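Local coordinates for sialidase domain-containing protein (Dyadobacter fermentans, PDB 5HX0) that is of unknown function but folds as a sialidase-like six-bladed beta-propeller and may act on sialic acid or a related sugar, at residues 323-328 against 369-374; 267-272 against 314-319; 189-194 against 222-227; 236-241 against 249-254. All blocks are in the same frame, centred on the assembly; numbering follows the deposited sequence.

Contact 1: 323-328 against 369-374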
# COMPACT_ATOMS: atom_id res chain seq x y z
N ARG A 323 36.86 -12.74 -8.35
CA ARG A 323 36.47 -13.61 -7.24
C ARG A 323 35.02 -13.28 -6.86
O ARG A 323 34.45 -12.28 -7.29
CB ARG A 323 37.43 -13.43 -6.05
CG ARG A 323 38.87 -13.84 -6.35
CD ARG A 323 39.72 -13.78 -5.10
NE ARG A 323 39.73 -12.43 -4.55
CZ ARG A 323 40.06 -12.14 -3.29
NH1 ARG A 323 40.38 -13.12 -2.44
NH2 ARG A 323 40.05 -10.89 -2.88
N VAL A 324 34.41 -14.15 -6.04
CA VAL A 324 32.97 -14.09 -5.78
C VAL A 324 32.74 -14.03 -4.28
O VAL A 324 33.14 -14.94 -3.55
CB VAL A 324 32.24 -15.31 -6.39
CG1 VAL A 324 30.74 -15.23 -6.09
CG2 VAL A 324 32.51 -15.38 -7.90
N LEU A 325 32.10 -12.95 -3.82
CA LEU A 325 31.70 -12.83 -2.43
C LEU A 325 30.37 -13.55 -2.23
O LEU A 325 29.35 -13.15 -2.81
CB LEU A 325 31.57 -11.37 -2.01
CG LEU A 325 31.12 -11.17 -0.55
CD1 LEU A 325 32.18 -11.68 0.42
CD2 LEU A 325 30.81 -9.69 -0.31
N LEU A 326 30.37 -14.62 -1.43
CA LEU A 326 29.17 -15.38 -1.10
C LEU A 326 28.79 -15.03 0.33
O LEU A 326 29.51 -15.39 1.25
CB LEU A 326 29.44 -16.89 -1.24
CG LEU A 326 28.25 -17.83 -1.07
CD1 LEU A 326 27.29 -17.70 -2.25
CD2 LEU A 326 28.75 -19.27 -0.95
N SER A 327 27.67 -14.33 0.52
CA SER A 327 27.26 -13.98 1.87
C SER A 327 26.00 -14.75 2.24
O SER A 327 25.19 -15.11 1.38
CB SER A 327 27.02 -12.47 2.00
OG SER A 327 26.07 -12.03 1.07
N TYR A 328 25.83 -15.00 3.54
CA TYR A 328 24.71 -15.79 4.03
C TYR A 328 24.40 -15.46 5.48
O TYR A 328 25.27 -15.02 6.24
CB TYR A 328 24.96 -17.29 3.90
CG TYR A 328 26.36 -17.72 4.27
CD1 TYR A 328 27.39 -17.66 3.33
CD2 TYR A 328 26.64 -18.23 5.53
CE1 TYR A 328 28.67 -18.06 3.65
CE2 TYR A 328 27.95 -18.64 5.86
CZ TYR A 328 28.95 -18.55 4.91
OH TYR A 328 30.25 -18.95 5.18
N PRO A 369 21.40 -11.65 3.81
CA PRO A 369 22.32 -10.62 3.33
C PRO A 369 22.30 -10.47 1.81
O PRO A 369 21.97 -11.39 1.06
CB PRO A 369 23.70 -11.08 3.83
CG PRO A 369 23.55 -12.59 3.90
CD PRO A 369 22.12 -12.82 4.34
N TRP A 370 22.69 -9.28 1.37
CA TRP A 370 22.75 -8.92 -0.04
C TRP A 370 23.83 -7.87 -0.19
O TRP A 370 23.77 -6.82 0.46
CB TRP A 370 21.38 -8.39 -0.50
CG TRP A 370 21.17 -8.38 -2.00
CD1 TRP A 370 21.84 -7.63 -2.92
CD2 TRP A 370 20.22 -9.17 -2.72
NE1 TRP A 370 21.35 -7.90 -4.20
CE2 TRP A 370 20.36 -8.84 -4.09
CE3 TRP A 370 19.25 -10.10 -2.35
CZ2 TRP A 370 19.55 -9.42 -5.08
CZ3 TRP A 370 18.46 -10.67 -3.32
CH2 TRP A 370 18.61 -10.33 -4.67
N ALA A 371 24.83 -8.14 -1.03
CA ALA A 371 26.00 -7.27 -1.12
C ALA A 371 25.97 -6.43 -2.39
O ALA A 371 25.39 -6.82 -3.40
CB ALA A 371 27.30 -8.08 -1.07
N VAL A 372 26.61 -5.27 -2.32
CA VAL A 372 26.75 -4.39 -3.47
C VAL A 372 28.14 -3.76 -3.43
O VAL A 372 28.67 -3.45 -2.35
CB VAL A 372 25.64 -3.31 -3.50
CG1 VAL A 372 25.71 -2.46 -2.25
CG2 VAL A 372 25.76 -2.45 -4.76
N GLN A 373 28.74 -3.58 -4.60
CA GLN A 373 30.06 -2.95 -4.69
C GLN A 373 29.89 -1.45 -4.50
O GLN A 373 29.12 -0.82 -5.23
CB GLN A 373 30.71 -3.26 -6.04
CG GLN A 373 32.21 -2.98 -6.10
CD GLN A 373 33.01 -4.08 -5.43
OE1 GLN A 373 32.70 -5.27 -5.59
NE2 GLN A 373 34.02 -3.69 -4.65
N LEU A 374 30.59 -0.88 -3.52
CA LEU A 374 30.55 0.56 -3.32
C LEU A 374 31.53 1.28 -4.25
O LEU A 374 31.18 2.28 -4.89
CB LEU A 374 30.86 0.90 -1.86
CG LEU A 374 29.80 0.43 -0.87
CD1 LEU A 374 30.18 0.82 0.58
CD2 LEU A 374 28.43 0.96 -1.25

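Contact 2: 267-272 against 314-319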
# COMPACT_ATOMS: atom_id res chain seq x y z
N SER A 267 20.13 -18.16 -5.02
CA SER A 267 20.73 -17.11 -5.84
C SER A 267 21.51 -17.75 -6.98
O SER A 267 22.18 -18.76 -6.78
CB SER A 267 21.66 -16.22 -5.01
OG SER A 267 20.91 -15.29 -4.22
N VAL A 268 21.44 -17.16 -8.17
CA VAL A 268 22.07 -17.75 -9.34
C VAL A 268 23.20 -16.84 -9.78
O VAL A 268 23.21 -15.64 -9.49
CB VAL A 268 21.05 -18.01 -10.47
CG1 VAL A 268 20.56 -16.70 -11.13
CG2 VAL A 268 21.62 -19.02 -11.50
N TYR A 269 24.18 -17.43 -10.47
CA TYR A 269 25.39 -16.72 -10.85
C TYR A 269 25.96 -17.34 -12.12
O TYR A 269 25.88 -18.56 -12.32
CB TYR A 269 26.40 -16.77 -9.68
CG TYR A 269 27.69 -16.04 -9.95
CD1 TYR A 269 27.74 -14.66 -9.87
CD2 TYR A 269 28.86 -16.73 -10.28
CE1 TYR A 269 28.91 -13.96 -10.14
CE2 TYR A 269 30.06 -16.05 -10.54
CZ TYR A 269 30.06 -14.65 -10.47
OH TYR A 269 31.20 -13.92 -10.73
N GLU A 270 26.53 -16.52 -13.00
CA GLU A 270 27.23 -17.01 -14.18
C GLU A 270 28.70 -16.68 -14.04
O GLU A 270 29.05 -15.52 -13.79
CB GLU A 270 26.68 -16.40 -15.46
CG GLU A 270 27.22 -17.05 -16.74
CD GLU A 270 26.77 -16.28 -17.97
OE1 GLU A 270 27.29 -15.16 -18.20
OE2 GLU A 270 25.84 -16.74 -18.66
N THR A 271 29.56 -17.69 -14.22
CA THR A 271 31.00 -17.50 -14.04
C THR A 271 31.62 -16.94 -15.31
O THR A 271 31.00 -16.97 -16.38
CB THR A 271 31.66 -18.82 -13.67
OG1 THR A 271 31.65 -19.68 -14.82
CG2 THR A 271 30.91 -19.47 -12.53
N PRO A 272 32.86 -16.42 -15.23
CA PRO A 272 33.50 -15.91 -16.45
C PRO A 272 33.61 -16.95 -17.55
O PRO A 272 33.45 -16.61 -18.73
CB PRO A 272 34.87 -15.43 -15.95
CG PRO A 272 34.57 -14.98 -14.50
CD PRO A 272 33.57 -15.99 -14.00
N MSE A 314 21.67 -17.58 0.51
CA MSE A 314 22.95 -17.18 -0.04
C MSE A 314 22.78 -16.07 -1.08
O MSE A 314 21.75 -16.02 -1.76
CB MSE A 314 23.68 -18.39 -0.68
CG MSE A 314 24.70 -19.10 0.26
SE MSE A 314 23.85 -19.94 1.77
CE MSE A 314 22.59 -21.17 0.91
N HIS A 315 23.79 -15.20 -1.19
CA HIS A 315 23.86 -14.18 -2.23
C HIS A 315 25.29 -14.14 -2.77
O HIS A 315 26.24 -14.21 -1.99
CB HIS A 315 23.51 -12.76 -1.68
CG HIS A 315 23.63 -11.69 -2.72
ND1 HIS A 315 24.75 -10.91 -2.86
CD2 HIS A 315 22.80 -11.34 -3.74
CE1 HIS A 315 24.60 -10.10 -3.90
NE2 HIS A 315 23.43 -10.35 -4.46
N ALA A 316 25.44 -14.04 -4.09
CA ALA A 316 26.77 -14.01 -4.71
C ALA A 316 26.97 -12.71 -5.46
O ALA A 316 26.11 -12.29 -6.23
CB ALA A 316 26.97 -15.19 -5.67
N LEU A 317 28.14 -12.09 -5.25
CA LEU A 317 28.54 -10.85 -5.91
C LEU A 317 29.91 -11.03 -6.55
O LEU A 317 30.85 -11.45 -5.88
CB LEU A 317 28.60 -9.71 -4.89
CG LEU A 317 29.20 -8.40 -5.41
CD1 LEU A 317 28.26 -7.76 -6.42
CD2 LEU A 317 29.50 -7.42 -4.26
N ARG A 318 30.02 -10.70 -7.84
CA ARG A 318 31.32 -10.75 -8.51
C ARG A 318 32.12 -9.53 -8.07
O ARG A 318 31.66 -8.40 -8.23
CB ARG A 318 31.15 -10.77 -10.03
CG ARG A 318 32.48 -10.91 -10.78
CD ARG A 318 32.27 -10.81 -12.31
NE ARG A 318 31.59 -12.00 -12.82
CZ ARG A 318 31.49 -12.33 -14.10
NH1 ARG A 318 32.02 -11.53 -15.03
NH2 ARG A 318 30.85 -13.44 -14.46
N LEU A 319 33.32 -9.75 -7.52
CA LEU A 319 34.20 -8.68 -7.09
C LEU A 319 35.03 -8.16 -8.27
O LEU A 319 35.07 -8.76 -9.34
CB LEU A 319 35.11 -9.19 -5.97
CG LEU A 319 34.36 -9.61 -4.71
CD1 LEU A 319 35.32 -10.34 -3.78
CD2 LEU A 319 33.80 -8.37 -4.02
O HOH W 1 24.05 -14.35 -7.00
O HOH W 2 28.80 -13.24 -16.63

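Contact 3: 189-194 against 222-227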
# COMPACT_ATOMS: atom_id res chain seq x y z
N PRO A 189 5.43 -17.20 -15.09
CA PRO A 189 4.62 -18.36 -15.44
C PRO A 189 4.46 -19.27 -14.24
O PRO A 189 5.30 -19.32 -13.33
CB PRO A 189 5.44 -19.04 -16.55
CG PRO A 189 6.86 -18.62 -16.27
CD PRO A 189 6.75 -17.21 -15.75
N HIS A 190 3.35 -19.99 -14.22
CA HIS A 190 3.28 -21.19 -13.40
C HIS A 190 4.12 -22.28 -14.06
O HIS A 190 4.04 -22.48 -15.27
CB HIS A 190 1.83 -21.66 -13.26
CG HIS A 190 1.71 -23.04 -12.72
ND1 HIS A 190 1.55 -24.15 -13.53
CD2 HIS A 190 1.78 -23.51 -11.45
CE1 HIS A 190 1.51 -25.23 -12.78
NE2 HIS A 190 1.64 -24.88 -11.51
N ILE A 191 4.95 -22.96 -13.29
CA ILE A 191 5.80 -24.01 -13.85
C ILE A 191 5.24 -25.37 -13.43
O ILE A 191 4.66 -25.53 -12.35
CB ILE A 191 7.28 -23.86 -13.47
CG1 ILE A 191 7.46 -23.79 -11.95
CG2 ILE A 191 7.86 -22.60 -14.14
CD1 ILE A 191 8.90 -24.06 -11.50
N GLU A 192 5.40 -26.35 -14.33
CA GLU A 192 4.78 -27.66 -14.16
C GLU A 192 5.02 -28.31 -12.81
O GLU A 192 4.07 -28.91 -12.27
CB GLU A 192 5.24 -28.59 -15.30
CG GLU A 192 4.54 -29.94 -15.36
CD GLU A 192 5.09 -30.85 -16.45
OE1 GLU A 192 6.10 -30.47 -17.09
OE2 GLU A 192 4.51 -31.93 -16.68
N PRO A 193 6.21 -28.26 -12.20
CA PRO A 193 6.39 -28.92 -10.90
C PRO A 193 5.54 -28.35 -9.77
O PRO A 193 5.29 -29.06 -8.79
CB PRO A 193 7.88 -28.73 -10.61
CG PRO A 193 8.50 -28.61 -11.97
CD PRO A 193 7.50 -27.82 -12.77
N GLU A 194 5.10 -27.10 -9.87
CA GLU A 194 4.37 -26.43 -8.79
C GLU A 194 2.93 -26.94 -8.71
O GLU A 194 2.19 -26.86 -9.69
CB GLU A 194 4.38 -24.92 -9.03
CG GLU A 194 3.44 -24.12 -8.12
CD GLU A 194 3.89 -24.18 -6.66
OE1 GLU A 194 5.05 -23.79 -6.39
OE2 GLU A 194 3.11 -24.63 -5.80
N TRP A 222 17.10 -17.00 -13.58
CA TRP A 222 16.34 -16.88 -12.34
C TRP A 222 16.05 -18.29 -11.84
O TRP A 222 15.36 -19.05 -12.52
CB TRP A 222 15.03 -16.12 -12.58
CG TRP A 222 14.28 -15.76 -11.33
CD1 TRP A 222 14.75 -15.75 -10.05
CD2 TRP A 222 12.90 -15.37 -11.26
NE1 TRP A 222 13.75 -15.36 -9.17
CE2 TRP A 222 12.61 -15.12 -9.90
CE3 TRP A 222 11.90 -15.19 -12.22
CZ2 TRP A 222 11.35 -14.70 -9.47
CZ3 TRP A 222 10.65 -14.78 -11.81
CH2 TRP A 222 10.38 -14.54 -10.44
N VAL A 223 16.58 -18.64 -10.67
CA VAL A 223 16.27 -19.94 -10.08
C VAL A 223 15.11 -19.78 -9.10
O VAL A 223 15.23 -19.09 -8.08
CB VAL A 223 17.49 -20.56 -9.40
CG1 VAL A 223 17.11 -21.87 -8.68
CG2 VAL A 223 18.59 -20.81 -10.44
N VAL A 224 13.98 -20.42 -9.42
CA VAL A 224 12.74 -20.26 -8.66
C VAL A 224 12.47 -21.52 -7.85
O VAL A 224 13.06 -22.58 -8.07
CB VAL A 224 11.53 -19.94 -9.56
CG1 VAL A 224 11.71 -18.60 -10.29
CG2 VAL A 224 11.27 -21.09 -10.55
N ALA A 225 11.56 -21.39 -6.90
CA ALA A 225 11.16 -22.48 -6.03
C ALA A 225 9.79 -22.97 -6.47
O ALA A 225 8.98 -22.20 -6.99
CB ALA A 225 11.10 -22.03 -4.56
N ALA A 226 9.53 -24.26 -6.24
CA ALA A 226 8.20 -24.79 -6.52
C ALA A 226 7.87 -25.87 -5.49
O ALA A 226 8.74 -26.68 -5.14
CB ALA A 226 8.10 -25.35 -7.95
N THR A 227 6.64 -25.85 -4.99
CA THR A 227 6.14 -26.92 -4.14
C THR A 227 5.77 -28.09 -5.03
O THR A 227 4.88 -27.95 -5.88
CB THR A 227 4.93 -26.47 -3.32
OG1 THR A 227 5.27 -25.39 -2.46
CG2 THR A 227 4.39 -27.64 -2.47
O HOH W 3 6.42 -22.06 -8.10
O HOH W 4 5.23 -23.11 -3.76

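Contact 4: 236-241 against 249-254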
# COMPACT_ATOMS: atom_id res chain seq x y z
N SER A 236 11.43 -27.82 -4.72
CA SER A 236 12.59 -28.02 -5.58
C SER A 236 12.87 -26.72 -6.34
O SER A 236 12.02 -25.83 -6.41
CB SER A 236 12.36 -29.19 -6.57
OG SER A 236 11.15 -28.96 -7.29
N ASN A 237 14.07 -26.63 -6.92
CA ASN A 237 14.51 -25.45 -7.66
C ASN A 237 14.57 -25.75 -9.15
O ASN A 237 14.90 -26.87 -9.57
CB ASN A 237 15.89 -24.97 -7.19
CG ASN A 237 15.84 -24.22 -5.86
OD1 ASN A 237 16.66 -24.47 -4.98
ND2 ASN A 237 14.88 -23.30 -5.72
N HIS A 238 14.27 -24.72 -9.93
CA HIS A 238 14.13 -24.81 -11.38
C HIS A 238 14.64 -23.50 -11.97
O HIS A 238 14.43 -22.43 -11.39
CB HIS A 238 12.66 -25.07 -11.74
CG HIS A 238 12.10 -26.26 -11.03
ND1 HIS A 238 12.19 -27.53 -11.55
CD2 HIS A 238 11.55 -26.39 -9.80
CE1 HIS A 238 11.68 -28.40 -10.69
NE2 HIS A 238 11.29 -27.73 -9.62
N LEU A 239 15.34 -23.59 -13.10
CA LEU A 239 15.89 -22.41 -13.75
C LEU A 239 14.90 -21.86 -14.77
O LEU A 239 14.48 -22.57 -15.69
CB LEU A 239 17.21 -22.74 -14.44
CG LEU A 239 17.88 -21.60 -15.22
CD1 LEU A 239 18.29 -20.47 -14.29
CD2 LEU A 239 19.08 -22.13 -15.99
N LEU A 240 14.54 -20.59 -14.61
CA LEU A 240 13.84 -19.84 -15.65
C LEU A 240 14.82 -18.92 -16.36
O LEU A 240 15.82 -18.47 -15.79
CB LEU A 240 12.70 -19.00 -15.08
CG LEU A 240 11.68 -19.67 -14.17
CD1 LEU A 240 10.57 -18.70 -13.84
CD2 LEU A 240 11.12 -20.92 -14.81
N ILE A 241 14.51 -18.63 -17.61
CA ILE A 241 15.34 -17.78 -18.44
C ILE A 241 14.45 -16.78 -19.15
O ILE A 241 13.38 -17.14 -19.66
CB ILE A 241 16.14 -18.63 -19.45
CG1 ILE A 241 17.19 -19.49 -18.72
CG2 ILE A 241 16.68 -17.76 -20.52
CD1 ILE A 241 18.05 -20.32 -19.65
N TRP A 249 9.19 -15.25 -19.15
CA TRP A 249 10.11 -16.28 -18.67
C TRP A 249 9.78 -17.61 -19.32
O TRP A 249 8.61 -17.94 -19.51
CB TRP A 249 10.03 -16.40 -17.14
CG TRP A 249 10.38 -15.12 -16.45
CD1 TRP A 249 9.53 -14.09 -16.08
CD2 TRP A 249 11.69 -14.71 -16.05
NE1 TRP A 249 10.25 -13.08 -15.47
CE2 TRP A 249 11.58 -13.44 -15.44
CE3 TRP A 249 12.96 -15.31 -16.15
CZ2 TRP A 249 12.69 -12.75 -14.95
CZ3 TRP A 249 14.06 -14.62 -15.65
CH2 TRP A 249 13.91 -13.36 -15.06
N LYS A 250 10.82 -18.39 -19.63
CA LYS A 250 10.66 -19.75 -20.13
C LYS A 250 11.37 -20.72 -19.18
O LYS A 250 12.49 -20.45 -18.73
CB LYS A 250 11.24 -19.90 -21.54
CG LYS A 250 10.29 -19.51 -22.67
CD LYS A 250 10.03 -18.02 -22.74
CE LYS A 250 8.78 -17.73 -23.55
NZ LYS A 250 8.30 -16.33 -23.32
N TYR A 251 10.71 -21.84 -18.90
CA TYR A 251 11.33 -22.91 -18.13
C TYR A 251 12.52 -23.49 -18.87
O TYR A 251 12.42 -23.84 -20.05
CB TYR A 251 10.30 -24.01 -17.86
CG TYR A 251 10.78 -25.09 -16.94
CD1 TYR A 251 11.47 -26.21 -17.43
CD2 TYR A 251 10.55 -25.02 -15.57
CE1 TYR A 251 11.92 -27.21 -16.58
CE2 TYR A 251 11.00 -26.02 -14.71
CZ TYR A 251 11.68 -27.10 -15.22
OH TYR A 251 12.13 -28.08 -14.37
N SER A 252 13.66 -23.59 -18.20
CA SER A 252 14.85 -24.16 -18.81
C SER A 252 15.13 -25.57 -18.32
O SER A 252 15.17 -26.51 -19.12
CB SER A 252 16.07 -23.27 -18.58
OG SER A 252 17.21 -23.82 -19.24
N ALA A 253 15.29 -25.77 -17.00
CA ALA A 253 15.71 -27.07 -16.48
C ALA A 253 15.54 -27.16 -14.97
O ALA A 253 15.61 -26.13 -14.28
CB ALA A 253 17.17 -27.34 -16.85
N PRO A 254 15.34 -28.35 -14.41
CA PRO A 254 15.40 -28.50 -12.95
C PRO A 254 16.81 -28.25 -12.44
O PRO A 254 17.80 -28.64 -13.08
CB PRO A 254 14.97 -29.95 -12.70
CG PRO A 254 14.48 -30.47 -14.02
CD PRO A 254 15.13 -29.64 -15.08

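Contact 1: 323-328 against 369-374
The ring of Pro369 leans on the backbone of Ser327 and Tyr328, and two residues further along its strand the methyl of Ala371 meets Leu325. Both pairs lie in the seam between neighbouring blades of a six-bladed beta-propeller: strand 324-330 is the second strand of one blade, and 367-375 is an outermost strand of the next sheet. The segments run roughly antiparallel, at 151°, with their axes 6.3 Å apart at closest approach. No hydrogen bond passes between them, so the join is made by packing alone. The tightest part is at Pro369, whose CG lies 3.3 Å from Tyr328 N and 3.4 Å from Tyr328 C. The same edge of the proline ring touches the side chain of Ser327, Pro369 CB to Ser327 CB at 4.0 Å. A chi1 of 178° sets CG of Leu325 opposite its own N, which carries CD2 across the seam to 3.9 Å from Ala371 CB. Behind these first contacts, Val379 touches both Leu325 and Ala371, Val381 supports Pro369, and Ala339 and Ile341 pack on Leu325 from its own blade. Backbone bonds of Leu325 with Leu317 and of Ser327 with His315 fix the strand within that blade. CB of Tyr328 points away from segment 369-374 and its OH is hydrogen-bonded to Glu354 and Arg340, while Pro369 O accepts a hydrogen bond from Arg209 NH1.

Contact 2: 267-272 against 314-319
Arg318 reaches across to Tyr269, Glu270 and Pro272, with successive atoms of its chain meeting them. CB lies in the plane of the Tyr269 ring, at its edge, 3.2 Å from Tyr269 OH. CG and CD pass the same hydroxyl, and the bend at chi3 brings NE back to it, giving a hydrogen bond of 2.9 Å from NE to Tyr269 OH. At the tip, NH2 donates to Glu270 O at 2.8 Å; this acceptor is close to the guanidinium plane, although the bond is bent (134° at the hydrogen). Pro272 CG rests 4.0 Å above one guanidinium face, toward its rim. With phenol and carbonyl at its edge and proline over a face, the flat group is fixed in its rotation, 73° from the tyrosine ring plane. At the far end, Ser267 OG donates to the carbonyl O of selenomethionine Met314 at 2.7 Å and is also bonded to Ala211 N. Between these two ends, water 1 donates to both Val268 O and Ala316 O, bridging the backbones. Such side-by-side first strands of consecutive blades, here 24° from parallel and splaying apart, line the central channel of a beta-propeller.

Contact 3: 189-194 against 222-227
Ile191 pushes its CD1 methyl into the shallow hollow between Val224 and Ala226 on strand 220-229, lying 3.9 Å from Val224 CG2 and equally far from Ala226 CB. The small side chain of Ala226 leaves the strand low here, and the loop packs onto it from several sides. Pro193 CB approaches Ala226 CB to 4.3 Å, and Glu194 CB comes within 3.9 Å of that same Ala226 CB. These three knobs belong to one type I beta turn, from Ile191 to Glu194, which curls over the strand; His190 NE2 braces it by donating to Glu194 O. Glu194 starts out with CG anti to the backbone N (chi1 169°) and then folds at chi2 (66°), so that its carboxylate doubles back over the strand. OE1 there accepts from Thr227 N at 3.0 Å, met from above the carboxylate plane. Water 3 ties OE1 to Ala225 O, donating to both, and water 4 donates to OE1 at 2.7 Å while also bonding Thr227 OG1. OE2 is bonded to Asn196 N. Both oxygens of this buried acid thus have partners, three of them on OE1, which probably restricts its rotation and ties the loop to the blade.

Contact 4: 236-241 against 249-254
Antiparallel pairing, with the strand axes at 141°, carries Leu239 and Ile241 past Lys250, Ser252 and Ala253, and a classic beta bulge interrupts it where both Ser252 and Ala253 face Leu239. Leu239 N donates to Ala253 O, while Leu239 O accepts from Ser252 N, both at 2.8 Å; Ile241 and Lys250 exchange two bonds nearer the turn. On the face of His238, Leu240 and Tyr251, the Tyr251 side chain extends along the sheet (chi1 -174°) until its OH lies 2.9 Å from His238 ND1, hydrogen-bonded at the edge of the imidazole. Tyr251 CE2 packs 3.5 Å from His238 CB, and the two ring planes are 39° apart. The other imidazole nitrogen, NE2, donates to Ser236 OG at 2.6 Å, so the ring is held at both ends. Leu240 lies across Trp249 at about a right angle, Leu240 CB 3.9 Å from Trp249 CE3. On the other face Ile241 CD1 touches Ser252 OG at 3.6 Å; that hydroxyl is also bonded to Gly298 O. This is the hairpin of a blade's third and fourth strands, and its turn carries the Ser-x-Asp-x-Gly-x-Thr-Trp sequence, ending at Trp249, of the Asp box (BNR repeat) found in sialidases.

Overall arrangement
The four contacts sample successive blades of one propeller. Contacts 3 and 4 share a blade: their centres are about 7 Å apart, strands 220-229 and 234-242 pair directly, and Pro193 packs on His238. Contact 2 leads from the following blade to the one after it, and Val268 meets Val223 of contact 3 at the intervening seam. Contact 1 continues to the last sheet, its centre about 8 Å from that of contact 2, through paired strands 314-318 and 324-330. Contacts 1 and 3 lie on opposite sides of the chain's centre, about 26 Å apart between centres. Acetate lies near Glu270 and near Ile241, and tetraethylene glycol near Thr227; all probably come from the crystallisation liquor.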